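PDB 1FX5: anti-h(o) lectin I, which binds L-fucose as a calcium- and manganese-containing legume lectin specific for the O(H) blood group. Local coordinates for residues S198-L202 with K203-P207; D127-G130 with S131-F135. All coordinates share one frame; numbering follows the deposited sequence.

Contact 1: S198-L202 with K203-P207; sequences SIVDL and KEILP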
loop_
_atom_site.group_PDB
_atom_site.type_symbol
_atom_site.label_atom_id
_atom_site.label_comp_id
_atom_site.label_asym_id
_atom_site.label_seq_id
_atom_site.Cartn_x
_atom_site.Cartn_y
_atom_site.Cartn_z
ATOM N N SER A 198 -5.742 23.272 13.612
ATOM C CA SER A 198 -7.191 23.324 13.557
ATOM C C SER A 198 -7.825 22.061 14.146
ATOM O O SER A 198 -7.173 21.012 14.258
ATOM C CB SER A 198 -7.748 23.597 12.177
ATOM O OG SER A 198 -9.060 24.145 12.352
ATOM N N ILE A 199 -9.091 22.178 14.557
ATOM C CA ILE A 199 -9.823 21.061 15.137
ATOM C C ILE A 199 -10.967 20.773 14.182
ATOM O O ILE A 199 -11.859 21.605 13.992
ATOM C CB ILE A 199 -10.285 21.390 16.573
ATOM C CG1 ILE A 199 -9.044 21.775 17.394
ATOM C CG2 ILE A 199 -11.015 20.188 17.182
ATOM C CD1 ILE A 199 -9.219 21.905 18.873
ATOM N N VAL A 200 -10.889 19.611 13.532
ATOM C CA VAL A 200 -11.891 19.198 12.571
ATOM C C VAL A 200 -12.175 17.689 12.658
ATOM O O VAL A 200 -11.262 16.863 12.758
ATOM C CB VAL A 200 -11.456 19.664 11.130
ATOM C CG1 VAL A 200 -10.010 19.341 10.883
ATOM C CG2 VAL A 200 -12.296 18.998 10.044
ATOM N N ASP A 201 -13.456 17.361 12.679
ATOM C CA ASP A 201 -13.932 15.987 12.766
ATOM C C ASP A 201 -13.923 15.330 11.384
ATOM O O ASP A 201 -14.882 15.454 10.612
ATOM C CB ASP A 201 -15.345 15.993 13.357
ATOM C CG ASP A 201 -15.865 14.602 13.678
ATOM O OD1 ASP A 201 -16.986 14.519 14.230
ATOM O OD2 ASP A 201 -15.180 13.595 13.377
ATOM N N LEU A 202 -12.891 14.539 11.129
ATOM C CA LEU A 202 -12.754 13.856 9.857
ATOM C C LEU A 202 -13.899 12.916 9.461
ATOM O O LEU A 202 -14.178 12.777 8.271
ATOM C CB LEU A 202 -11.414 13.150 9.816
ATOM C CG LEU A 202 -10.254 13.773 9.035
ATOM C CD1 LEU A 202 -10.231 15.306 9.014
ATOM C CD2 LEU A 202 -8.966 13.186 9.578
ATOM N N LYS A 203 -14.593 12.322 10.440
ATOM C CA LYS A 203 -15.717 11.403 10.154
ATOM C C LYS A 203 -16.868 12.131 9.499
ATOM O O LYS A 203 -17.716 11.514 8.854
ATOM C CB LYS A 203 -16.294 10.780 11.419
ATOM C CG LYS A 203 -15.468 9.732 12.076
ATOM C CD LYS A 203 -16.237 9.169 13.255
ATOM C CE LYS A 203 -17.602 8.656 12.804
ATOM N NZ LYS A 203 -18.375 8.024 13.916
ATOM N N GLU A 204 -16.933 13.437 9.724
ATOM C CA GLU A 204 -18.000 14.231 9.146
ATOM C C GLU A 204 -17.683 14.853 7.790
ATOM O O GLU A 204 -18.570 15.404 7.140
ATOM C CB GLU A 204 -18.358 15.367 10.101
ATOM C CG GLU A 204 -19.042 14.934 11.374
ATOM C CD GLU A 204 -19.490 16.143 12.176
ATOM O OE1 GLU A 204 -20.328 16.905 11.637
ATOM O OE2 GLU A 204 -18.989 16.347 13.316
ATOM N N ILE A 205 -16.427 14.789 7.372
ATOM C CA ILE A 205 -16.014 15.372 6.112
ATOM C C ILE A 205 -15.511 14.428 5.022
ATOM O O ILE A 205 -15.807 14.630 3.835
ATOM C CB ILE A 205 -14.976 16.485 6.434
ATOM C CG1 ILE A 205 -15.722 17.692 7.006
ATOM C CG2 ILE A 205 -14.150 16.886 5.218
ATOM C CD1 ILE A 205 -15.194 18.131 8.300
ATOM N N LEU A 206 -14.802 13.376 5.429
ATOM C CA LEU A 206 -14.240 12.386 4.497
ATOM C C LEU A 206 -14.925 11.006 4.453
ATOM O O LEU A 206 -15.632 10.611 5.381
ATOM C CB LEU A 206 -12.758 12.146 4.858
ATOM C CG LEU A 206 -11.758 13.319 4.913
ATOM C CD1 LEU A 206 -10.421 12.895 5.579
ATOM C CD2 LEU A 206 -11.523 13.815 3.517
ATOM N N PRO A 207 -14.774 10.281 3.331
ATOM C CA PRO A 207 -15.386 8.937 3.263
ATOM C C PRO A 207 -14.498 7.989 4.129
ATOM O O PRO A 207 -13.420 8.404 4.593
ATOM C CB PRO A 207 -15.307 8.603 1.773
ATOM C CG PRO A 207 -14.114 9.406 1.288
ATOM C CD PRO A 207 -14.221 10.706 2.033
#
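Leu202 O takes two backbone donors from the segment that follows it. Leu206 N lies 3.0 Å from Leu202 O and meets it nearly end-on to the carbonyl, with an N-H...O angle of 171°. Ile205 N stands 3.1 Å from Leu202 O and comes from well above the carbonyl plane. One residue earlier, Glu204 N bonds to Asp201 O at 3.0 Å. These bonds wind residues 201-206 into a compact turn.

The Asp201 carboxylate folds over the start of this turn. With chi1 at -172° it swings away from its own N, and OD2 meets Lys203 N. This bond is long, 3.3 Å from Lys203 N to Asp201 OD2, and comes from above the carboxylate plane. The other oxygen, Asp201 OD1, lies 2.9 Å from Glu204 OE2. The two carboxylates are almost perpendicular (89°), and both are acceptors.

Apolar contacts add to these bonds. Leu202 and Leu206 run alongside each other in one direction, with Leu202 CG 3.6 Å from Leu206 CD1. Ile205 crosses Val200 at about a right angle. Its CD1 is tightly placed, 3.5 Å from Val200 CG2, and it also touches Asp201 O. Leu202 and Ile205 rest on Val122 of strand 122-127, while Leu206 O accepts from Trp58 NE1.

The turn joins strand 192-199 to strand 209-219 of the legume lectin fold. Backbone bonds and apolar packing hold it. The close Asp201-Glu204 pair would be unfavourable if both groups were charged. A shared proton, or Lys179 and the more distant Lys203, may ease it.

Contact 2: D127-G130 with S131-F135; sequences DTIG and SPVNF. With CA (calcium ion), chain G; MN (manganese (II) ion), chain F.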
loop_
_atom_site.group_PDB
_atom_site.type_symbol
_atom_site.label_atom_id
_atom_site.label_comp_id
_atom_site.label_asym_id
_atom_site.label_seq_id
_atom_site.Cartn_x
_atom_site.Cartn_y
_atom_site.Cartn_z
ATOM N N ASP A 127 0.876 27.810 0.341
ATOM C CA ASP A 127 0.466 28.792 -0.642
ATOM C C ASP A 127 1.466 29.927 -0.837
ATOM O O ASP A 127 1.600 30.808 0.025
ATOM C CB ASP A 127 -0.908 29.303 -0.198
ATOM C CG ASP A 127 -1.654 30.034 -1.295
ATOM O OD1 ASP A 127 -2.892 30.153 -1.215
ATOM O OD2 ASP A 127 -1.013 30.499 -2.239
ATOM N N THR A 128 2.086 29.956 -2.017
ATOM C CA THR A 128 3.082 30.983 -2.332
ATOM C C THR A 128 2.606 32.354 -2.834
ATOM O O THR A 128 3.440 33.235 -3.045
ATOM C CB THR A 128 4.196 30.435 -3.259
ATOM O OG1 THR A 128 3.627 30.079 -4.519
ATOM C CG2 THR A 128 4.874 29.212 -2.650
ATOM N N ILE A 129 1.300 32.536 -3.056
ATOM C CA ILE A 129 0.775 33.834 -3.515
ATOM C C ILE A 129 -0.643 34.123 -2.976
ATOM O O ILE A 129 -1.540 33.262 -3.089
ATOM C CB ILE A 129 0.801 33.966 -5.078
ATOM C CG1 ILE A 129 0.729 35.442 -5.493
ATOM C CG2 ILE A 129 -0.322 33.160 -5.745
ATOM C CD1 ILE A 129 2.083 36.188 -5.462
ATOM N N GLY A 130 -0.832 35.312 -2.380
ATOM C CA GLY A 130 -2.132 35.720 -1.827
ATOM C C GLY A 130 -2.833 36.880 -2.543
ATOM O O GLY A 130 -2.649 37.066 -3.748
ATOM N N SER A 131 -3.672 37.645 -1.845
ATOM C CA SER A 131 -4.352 38.762 -2.504
ATOM C C SER A 131 -3.339 39.875 -2.763
ATOM O O SER A 131 -2.374 40.024 -2.001
ATOM C CB SER A 131 -5.512 39.294 -1.656
ATOM O OG SER A 131 -5.075 39.593 -0.352
ATOM N N PRO A 132 -3.593 40.737 -3.768
ATOM C CA PRO A 132 -4.737 40.806 -4.687
ATOM C C PRO A 132 -4.777 39.736 -5.789
ATOM O O PRO A 132 -5.829 39.522 -6.404
ATOM C CB PRO A 132 -4.570 42.188 -5.357
ATOM C CG PRO A 132 -3.570 42.903 -4.525
ATOM C CD PRO A 132 -2.646 41.824 -4.067
ATOM N N VAL A 133 -3.641 39.117 -6.092
ATOM C CA VAL A 133 -3.612 38.085 -7.139
ATOM C C VAL A 133 -4.670 37.009 -6.926
ATOM O O VAL A 133 -5.290 36.559 -7.879
ATOM C CB VAL A 133 -2.214 37.465 -7.273
ATOM C CG1 VAL A 133 -2.205 36.423 -8.375
ATOM C CG2 VAL A 133 -1.194 38.565 -7.574
ATOM N N ASN A 134 -4.829 36.559 -5.683
ATOM C CA ASN A 134 -5.822 35.546 -5.337
ATOM C C ASN A 134 -6.670 36.303 -4.328
ATOM O O ASN A 134 -6.283 36.425 -3.163
ATOM C CB ASN A 134 -5.176 34.330 -4.677
ATOM C CG ASN A 134 -4.472 33.417 -5.679
ATOM O OD1 ASN A 134 -3.780 32.465 -5.304
ATOM N ND2 ASN A 134 -4.643 33.709 -6.959
ATOM N N PHE A 135 -7.814 36.824 -4.764
ATOM C CA PHE A 135 -8.680 37.587 -3.860
ATOM C C PHE A 135 -9.223 36.901 -2.609
ATOM O O PHE A 135 -9.607 37.572 -1.660
ATOM C CB PHE A 135 -9.814 38.287 -4.625
ATOM C CG PHE A 135 -10.889 37.359 -5.119
ATOM C CD1 PHE A 135 -10.929 36.975 -6.443
ATOM C CD2 PHE A 135 -11.892 36.916 -4.267
ATOM C CE1 PHE A 135 -11.960 36.172 -6.909
ATOM C CE2 PHE A 135 -12.925 36.113 -4.721
ATOM C CZ PHE A 135 -12.963 35.741 -6.042
HETATM CA CA CA G . -2.991 31.430 -3.441
HETATM MN MN MN F . -4.486 30.205 0.251
HETATM O O HOH W 1 -5.821 29.008 -0.883
HETATM O O HOH W 2 -5.898 30.359 1.923
HETATM O O HOH W 3 -1.697 30.194 -4.882
HETATM O O HOH W 4 -4.705 29.837 -3.607
#
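Asp127 OD1 bridges two metals. It binds the manganese ion at 2.2 Å and the calcium ion, less closely, at 2.6 Å. Asp127 OD2 also binds the calcium, at 2.5 Å, so the carboxylate chelates that ion with both oxygens. With chi1 at -164° CG points away from the backbone N, and the carboxylate reaches both metals. OD2 has a second task: it accepts from Ile129 N on its anti side, 30° out of the carboxylate plane. This closes an Asx turn, and together with the two metals it fixes the rotation of the carboxylate.

The turn brings Ile129 O to the calcium at 2.4 Å. Asn134 supplies the next ligand from the other segment, with OD1 2.3 Å from the calcium. Waters 3 and 4 add two more, and Asp137 completes the site. Around the manganese stand waters 1 and 2, Glu125, Asp137 and His142.

Asn134 is set by its backbone as well as by the metal. Its N donates to Gly130 O at 3.0 Å, from above the carbonyl plane. The amide nitrogen ND2 gives a weak bond to Val133 O and a hydrogen bond to a bound methylpentanediol, probably from the crystallisation liquor. Between Gly130 and Asn134 the chain passes through the cis peptide before Pro132. Within the loop, Val133 crosses Ile129 at about a right angle, and Val133 CB lies 4.0 Å from Ile129 CG1. Ile129 CG2 also touches Asn134 OD1, at 3.6 Å.

This is the two-metal site characteristic of legume lectins. As in its relatives, the metals probably order the sugar-binding loops. The loop leaves strand 122-127 at Asp127 and leads on to strand 142-147, where His142 pairs with Asp127 through the backbone.

From the N terminus, contact 2 comes first. It shapes the start of the metal-binding loop between strands 122-127 and 142-147. Contact 1 follows later, in the connection from strand 192-199 to strand 209-219. Each is a local turn within continuous chain. They lie in series, neither nesting nor crossing. The centres of contact 1 and contact 2 are about 26 Å apart. The nearest atoms of contact 1 and contact 2 are about 15 Å apart, so they do not touch. The strands flanking contact 2 nevertheless relate them: side chains of contact 1 rest on both 122-127 and 142-147. Contact 2 thus belongs to the metal site, and contact 1 to a connection away from the metal and sugar sites.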